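Local coordinates for putative flagellar hook-associated protein (Vibrio parahaemolyticus, PDB 3PWX), which probably serves as a structural component of the bacterial flagellum, possibly as a flagellin-like protein at the junction of hook and filament, at residues D68-R71 with S72-T76; K112-G115 with A116-E120; S138-A142 with Q143-D147. One frame throughout, in Å; residues are numbered along the deposited sequence.

Contact 1. Residues D68-R71 with S72-T76; sequences DQDR and SGMIT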
loop_
_atom_site.group_PDB
_atom_site.type_symbol
_atom_site.label_atom_id
_atom_site.label_comp_id
_atom_site.label_asym_id
_atom_site.label_seq_id
_atom_site.Cartn_x
_atom_site.Cartn_y
_atom_site.Cartn_z
ATOM N N ASP A 68 49.322 5.334 -20.635
ATOM C CA ASP A 68 49.129 5.436 -19.167
ATOM C C ASP A 68 48.911 6.839 -18.597
ATOM O O ASP A 68 48.127 7.006 -17.642
ATOM C CB ASP A 68 50.244 4.695 -18.387
ATOM C CG ASP A 68 51.600 4.682 -19.122
ATOM O OD1 ASP A 68 52.327 5.703 -19.078
ATOM O OD2 ASP A 68 51.944 3.635 -19.719
ATOM N N GLN A 69 49.576 7.828 -19.195
ATOM C CA GLN A 69 49.438 9.213 -18.785
ATOM C C GLN A 69 48.150 9.827 -19.322
ATOM O O GLN A 69 47.520 10.652 -18.662
ATOM C CB GLN A 69 50.649 10.029 -19.244
ATOM C CG GLN A 69 51.245 10.988 -18.164
ATOM C CD GLN A 69 50.119 11.748 -17.509
ATOM O OE1 GLN A 69 49.268 11.147 -16.793
ATOM N NE2 GLN A 69 50.063 13.075 -17.751
ATOM N N ASP A 70 47.751 9.416 -20.517
ATOM C CA ASP A 70 46.456 9.820 -21.064
ATOM C C ASP A 70 45.297 9.420 -20.138
ATOM O O ASP A 70 44.303 10.142 -20.030
ATOM C CB ASP A 70 46.253 9.225 -22.456
ATOM C CG ASP A 70 45.198 9.957 -23.257
ATOM O OD1 ASP A 70 45.527 10.370 -24.382
ATOM O OD2 ASP A 70 44.048 10.129 -22.781
ATOM N N ARG A 71 45.442 8.274 -19.471
ATOM C CA ARG A 71 44.461 7.815 -18.492
ATOM C C ARG A 71 44.301 8.728 -17.290
ATOM O O ARG A 71 43.533 8.418 -16.406
ATOM C CB ARG A 71 44.775 6.402 -17.991
ATOM C CG ARG A 71 44.512 5.310 -19.015
ATOM C CD ARG A 71 44.187 4.003 -18.322
ATOM N NE ARG A 71 44.621 2.807 -19.055
ATOM C CZ ARG A 71 45.765 2.151 -18.825
ATOM N NH1 ARG A 71 46.047 1.062 -19.534
ATOM N NH2 ARG A 71 46.622 2.568 -17.882
ATOM N N SER A 72 45.019 9.841 -17.242
ATOM C CA SER A 72 44.862 10.765 -16.124
ATOM C C SER A 72 43.607 11.637 -16.301
ATOM O O SER A 72 43.083 12.180 -15.340
ATOM C CB SER A 72 46.148 11.582 -15.897
ATOM O OG SER A 72 45.873 12.952 -15.614
ATOM N N GLY A 73 43.119 11.746 -17.529
ATOM C CA GLY A 73 41.938 12.549 -17.811
ATOM C C GLY A 73 40.685 11.713 -17.646
ATOM O O GLY A 73 39.631 12.217 -17.259
HETATM N N MSE A 74 40.817 10.425 -17.945
HETATM C CA MSE A 74 39.781 9.449 -17.692
HETATM C C MSE A 74 39.483 9.363 -16.207
HETATM O O MSE A 74 38.321 9.334 -15.803
HETATM C CB MSE A 74 40.208 8.073 -18.178
HETATM C CG MSE A 74 39.884 7.793 -19.617
HETATM SE SE MSE A 74 40.759 6.138 -20.141
HETATM C CE MSE A 74 41.419 6.715 -21.908
ATOM N N ILE A 75 40.535 9.328 -15.401
ATOM C CA ILE A 75 40.391 9.271 -13.974
ATOM C C ILE A 75 39.507 10.375 -13.387
ATOM O O ILE A 75 38.632 10.088 -12.615
ATOM C CB ILE A 75 41.751 9.147 -13.303
ATOM C CG1 ILE A 75 42.171 7.679 -13.387
ATOM C CG2 ILE A 75 41.727 9.700 -11.860
ATOM C CD1 ILE A 75 43.640 7.411 -13.170
ATOM N N THR A 76 39.730 11.616 -13.778
ATOM C CA THR A 76 38.895 12.749 -13.394
ATOM C C THR A 76 37.427 12.580 -13.812
ATOM O O THR A 76 36.510 12.884 -13.021
ATOM C CB THR A 76 39.451 14.032 -14.037
ATOM O OG1 THR A 76 40.832 14.146 -13.692
ATOM C CG2 THR A 76 38.710 15.296 -13.601
#

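Contact 2. Residues K112-G115 with A116-E120; sequences KSSG and AYVVE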
loop_
_atom_site.group_PDB
_atom_site.type_symbol
_atom_site.label_atom_id
_atom_site.label_comp_id
_atom_site.label_asym_id
_atom_site.label_seq_id
_atom_site.Cartn_x
_atom_site.Cartn_y
_atom_site.Cartn_z
ATOM N N LYS A 112 31.016 8.850 3.065
ATOM C CA LYS A 112 32.376 8.415 2.625
ATOM C C LYS A 112 33.433 8.714 3.670
ATOM O O LYS A 112 34.617 8.418 3.473
ATOM C CB LYS A 112 32.774 9.015 1.267
ATOM C CG LYS A 112 33.671 8.069 0.464
ATOM C CD LYS A 112 34.624 8.777 -0.551
ATOM C CE LYS A 112 35.409 7.730 -1.383
ATOM N NZ LYS A 112 35.910 8.203 -2.766
ATOM N N SER A 113 32.994 9.283 4.792
ATOM C CA SER A 113 33.850 9.590 5.954
ATOM C C SER A 113 34.881 8.529 6.326
ATOM O O SER A 113 35.889 8.839 6.916
ATOM C CB SER A 113 32.982 9.825 7.190
ATOM O OG SER A 113 32.483 11.142 7.179
ATOM N N SER A 114 34.596 7.269 6.027
ATOM C CA SER A 114 35.407 6.186 6.538
ATOM C C SER A 114 36.560 5.835 5.619
ATOM O O SER A 114 37.378 4.988 5.963
ATOM C CB SER A 114 34.527 4.959 6.919
ATOM O OG SER A 114 33.981 4.261 5.819
ATOM N N GLY A 115 36.650 6.511 4.471
ATOM C CA GLY A 115 37.543 6.086 3.387
ATOM C C GLY A 115 36.879 5.228 2.309
ATOM O O GLY A 115 37.421 5.054 1.225
ATOM N N ALA A 116 35.713 4.667 2.610
ATOM C CA ALA A 116 34.926 3.920 1.602
ATOM C C ALA A 116 33.468 4.421 1.621
ATOM O O ALA A 116 33.043 5.039 2.598
ATOM C CB ALA A 116 34.995 2.394 1.879
ATOM N N TYR A 117 32.721 4.212 0.533
ATOM C CA TYR A 117 31.281 4.560 0.588
ATOM C C TYR A 117 30.532 3.575 1.446
ATOM O O TYR A 117 30.637 2.365 1.261
ATOM C CB TYR A 117 30.654 4.706 -0.793
ATOM C CG TYR A 117 31.290 5.798 -1.620
ATOM C CD1 TYR A 117 30.884 7.125 -1.478
ATOM C CD2 TYR A 117 32.311 5.500 -2.546
ATOM C CE1 TYR A 117 31.456 8.128 -2.247
ATOM C CE2 TYR A 117 32.906 6.502 -3.329
ATOM C CZ TYR A 117 32.473 7.819 -3.170
ATOM O OH TYR A 117 33.029 8.835 -3.921
ATOM N N VAL A 118 29.824 4.106 2.425
ATOM C CA VAL A 118 28.999 3.284 3.308
ATOM C C VAL A 118 27.497 3.684 3.139
ATOM O O VAL A 118 27.144 4.873 3.158
ATOM C CB VAL A 118 29.447 3.383 4.808
ATOM C CG1 VAL A 118 28.266 3.020 5.767
ATOM C CG2 VAL A 118 30.666 2.516 5.077
ATOM N N VAL A 119 26.605 2.715 2.969
ATOM C CA VAL A 119 25.206 3.113 2.884
ATOM C C VAL A 119 24.643 3.349 4.247
ATOM O O VAL A 119 24.497 2.408 5.028
ATOM C CB VAL A 119 24.339 2.161 2.054
ATOM C CG1 VAL A 119 22.906 2.661 2.106
ATOM C CG2 VAL A 119 24.799 2.152 0.552
ATOM N N GLU A 120 24.318 4.596 4.579
ATOM C CA GLU A 120 23.693 4.792 5.905
ATOM C C GLU A 120 22.191 4.879 5.910
ATOM O O GLU A 120 21.609 4.817 6.969
ATOM C CB GLU A 120 24.270 5.981 6.638
ATOM C CG GLU A 120 25.382 5.611 7.586
ATOM C CD GLU A 120 26.377 6.745 7.688
ATOM O OE1 GLU A 120 25.995 7.864 7.247
ATOM O OE2 GLU A 120 27.532 6.539 8.157
#

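Contact 3. Residues S138-A142 with Q143-D147; sequences SNMTA and QEILD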
loop_
_atom_site.group_PDB
_atom_site.type_symbol
_atom_site.label_atom_id
_atom_site.label_comp_id
_atom_site.label_asym_id
_atom_site.label_seq_id
_atom_site.Cartn_x
_atom_site.Cartn_y
_atom_site.Cartn_z
ATOM N N SER A 138 5.693 4.621 -1.293
ATOM C CA SER A 138 6.015 5.912 -1.895
ATOM C C SER A 138 7.486 6.194 -1.945
ATOM O O SER A 138 7.909 7.210 -2.560
ATOM C CB SER A 138 5.284 7.019 -1.110
ATOM O OG SER A 138 5.773 7.087 0.227
ATOM N N ASN A 139 8.318 5.320 -1.386
ATOM C CA ASN A 139 9.758 5.552 -1.547
ATOM C C ASN A 139 10.591 4.485 -2.274
ATOM O O ASN A 139 10.133 3.353 -2.421
ATOM C CB ASN A 139 10.387 5.883 -0.208
ATOM C CG ASN A 139 10.379 4.714 0.766
ATOM O OD1 ASN A 139 9.393 3.954 0.908
ATOM N ND2 ASN A 139 11.499 4.574 1.475
HETATM N N MSE A 140 11.775 4.868 -2.778
HETATM C CA MSE A 140 12.789 3.880 -3.175
HETATM C C MSE A 140 13.956 4.053 -2.204
HETATM O O MSE A 140 14.047 5.073 -1.545
HETATM C CB MSE A 140 13.264 4.045 -4.621
HETATM C CG MSE A 140 12.251 3.733 -5.708
HETATM SE SE MSE A 140 11.422 1.944 -5.576
HETATM C CE MSE A 140 13.012 0.835 -5.836
ATOM N N THR A 141 14.785 3.028 -2.046
ATOM C CA THR A 141 15.947 3.194 -1.200
ATOM C C THR A 141 17.296 2.960 -1.864
ATOM O O THR A 141 17.470 2.003 -2.612
ATOM C CB THR A 141 15.879 2.419 0.143
ATOM O OG1 THR A 141 16.126 1.018 -0.067
ATOM C CG2 THR A 141 14.582 2.708 0.805
ATOM N N ALA A 142 18.245 3.818 -1.518
ATOM C CA ALA A 142 19.642 3.613 -1.947
ATOM C C ALA A 142 20.080 2.242 -1.446
ATOM O O ALA A 142 20.730 1.492 -2.131
ATOM C CB ALA A 142 20.523 4.694 -1.395
ATOM N N GLN A 143 19.692 1.880 -0.242
ATOM C CA GLN A 143 20.186 0.624 0.255
ATOM C C GLN A 143 19.734 -0.597 -0.509
ATOM O O GLN A 143 20.493 -1.528 -0.636
ATOM C CB GLN A 143 19.884 0.440 1.723
ATOM C CG GLN A 143 20.357 -0.861 2.195
ATOM C CD GLN A 143 20.670 -0.765 3.610
ATOM O OE1 GLN A 143 21.767 -0.267 3.966
ATOM N NE2 GLN A 143 19.715 -1.177 4.472
ATOM N N GLU A 144 18.514 -0.612 -1.015
ATOM C CA GLU A 144 18.093 -1.712 -1.861
ATOM C C GLU A 144 18.691 -1.603 -3.269
ATOM O O GLU A 144 19.114 -2.621 -3.842
ATOM C CB GLU A 144 16.562 -1.797 -1.891
ATOM C CG GLU A 144 16.069 -2.772 -2.945
ATOM C CD GLU A 144 14.545 -2.794 -3.036
ATOM O OE1 GLU A 144 13.868 -2.365 -2.048
ATOM O OE2 GLU A 144 14.023 -3.262 -4.087
ATOM N N ILE A 145 18.774 -0.381 -3.800
ATOM C CA ILE A 145 19.271 -0.149 -5.176
ATOM C C ILE A 145 20.759 -0.407 -5.406
ATOM O O ILE A 145 21.173 -0.955 -6.470
ATOM C CB ILE A 145 18.807 1.236 -5.702
ATOM C CG1 ILE A 145 17.242 1.224 -5.822
ATOM C CG2 ILE A 145 19.380 1.514 -7.005
ATOM C CD1 ILE A 145 16.597 2.586 -5.948
ATOM N N LEU A 146 21.564 -0.058 -4.390
ATOM C CA LEU A 146 23.009 -0.211 -4.422
ATOM C C LEU A 146 23.469 -1.631 -4.042
ATOM O O LEU A 146 24.628 -2.015 -4.301
ATOM C CB LEU A 146 23.664 0.836 -3.513
ATOM C CG LEU A 146 23.671 2.248 -4.111
ATOM C CD1 LEU A 146 24.468 3.276 -3.270
ATOM C CD2 LEU A 146 24.269 2.281 -5.549
ATOM N N ASP A 147 22.573 -2.421 -3.476
ATOM C CA ASP A 147 22.926 -3.789 -3.119
ATOM C C ASP A 147 23.053 -4.667 -4.370
ATOM O O ASP A 147 22.069 -5.028 -5.022
ATOM C CB ASP A 147 21.903 -4.356 -2.108
ATOM C CG ASP A 147 21.956 -5.883 -1.979
ATOM O OD1 ASP A 147 22.203 -6.585 -2.976
ATOM O OD2 ASP A 147 21.686 -6.410 -0.880
#

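Contact 1. Residues D68-R71 with S72-T76
R71 and I75 form the tight side of this contact, one helical turn apart. The R71 carbonyl oxygen accepts the I75 N-H (R71 O to I75 N 3.3 Å, 155° at the hydrogen) and also lies against the I75 side chain, 3.4 Å from CD1. The buried R71 side chain carries its CG beside the backbone N (chi1 -72°), from where it crosses the selenomethionine M74 obliquely, with R71 CG 4.0 Å from M74 SE. Further out, R71 NE is hydrogen-bonded to G61 O, while R71 and I75 both pack on F165 of helix 154-166. The bonding pattern identifies the first turn of helix 71-89. Two bonds span three residues, from S72 N to Q69 O at 3.0 Å and from G73 N to D70 O at 3.2 Å, before the four-residue spacing of I75 with R71 sets in. Residues 68-70 already coil like a helix, but the regular hydrogen bonding has not yet begun there. The opposite character appears on the solvent side, where Q69, D70, S72 and G73 are exposed. There Q69 bends at chi2 (-47°) and its amide oxygen meets carbon, Q69 OE1 lying 3.3 Å from S72 CB, while the D70 carboxylate approaches M74 only distantly, OD2 to CE 4.4 Å.

Contact 2. Residues K112-G115 with A116-E120
K112 lies along one face of the Y117 ring, and this pair, with A116 between them in sequence, carries the contact. Beyond CG the lysine chain is extended and crosses the phenol at a slant, passing from the CD1-CE1 side toward the hydroxyl. The evidence for a CH-pi interaction is direct: K112 CG stands 3.6 Å from the centroid of the Y117 ring, only 17° off its normal. Further along, K112 CE is 3.4 Å from Y117 CZ, over the same face. The ring is brought under the lysine by CG of Y117 lying beside its backbone N (chi1 -61°). A116 contributes mainly through its carbonyl oxygen, which receives a CA-H contact from K112 (CA to A116 O 3.4 Å) and a weak hydrogen bond from S114 OG. The contact sits at the tip of a beta hairpin joining strands 110-111 and 118-119. A type I turn from K112 to G115 makes the reversal, with G115 N bonded to K112 O at 3.0 Å and G115 itself left-handed (phi 95°). At the polar end, the link from K112 NZ to Y117 OH is weak at 3.2 Å, and the stronger partner of the ammonium group is D159 on helix 154-166, in a salt bridge. The lysine therefore divides its work: its methylenes pack on the aromatic face, while its charge is probably balanced chiefly by D159.

Contact 3. Residues S138-A142 with Q143-D147
The flat groups that meet are peptide units: plane T141-A142 bonds to plane E144-I145, and plane A142-Q143 to plane I145-L146. The T141 carbonyl takes the I145 N-H at its oxygen end, 15° out of the carbonyl plane, with T141 O to I145 N 3.0 Å. Beside this bond, I145 CG1 packs 3.3 Å from T141 O. The A142 carbonyl points almost straight at L146 N, 2.9 Å from A142 O, and L146 CB touches that same oxygen. A second grip comes from the T141 hydroxyl, which accepts the E144 N-H (OG1 to E144 N 3.0 Å, 156° at the hydrogen). It can do so because chi1 of 76° sets OG1 between the backbone N and the carbonyl carbon. T141 is thus the N-cap of the short helix 142-145, a simple side-chain cap serving the N-H of the third helical residue; the return bond of a capping box is absent, E144 OE1 lying 5.5 Å from T141 N. Residues flanking the cap add a hydrophobic staple, in which the selenomethionine M140, just before T141, meets I145, M140 CB lying 3.9 Å from I145 CD1. M140 folds back at chi2 and chi3, which brings its terminal CE to 4.0 Å from I145 CD1, and the two side chains cross at about a right angle. The apolar groups continue into the core. M140 packs on A193 and I197 and I145 on V190, all of helix 172-223, while A142, I145 and L146 touch F89 at the end of helix 71-89. Exposed E144, extended beyond CG, brings just its CB close, 3.4 Å from T141 OG1.

How the contacts relate
From the N terminus, helix 7-61 leads through a loop that contact 1 ends by starting helix 71-89. Later, contact 2 closes the hairpin between strands 110-111 and 118-119, and contact 3 ends the loop after strand 134-137 by starting helix 142-145. The three follow in series, none nesting or crossing. Contact 1 stands apart, its centre about 25 Å from that of contact 2 and 32 Å from that of contact 3. Contacts 2 and 3 touch, V119 CG2 lying 4.0 Å from L146 CD1. Helix 154-166 meets contacts 1 and 2; helix 71-89, which contact 1 opens, packs on both others; helix 172-223 joins contact 3.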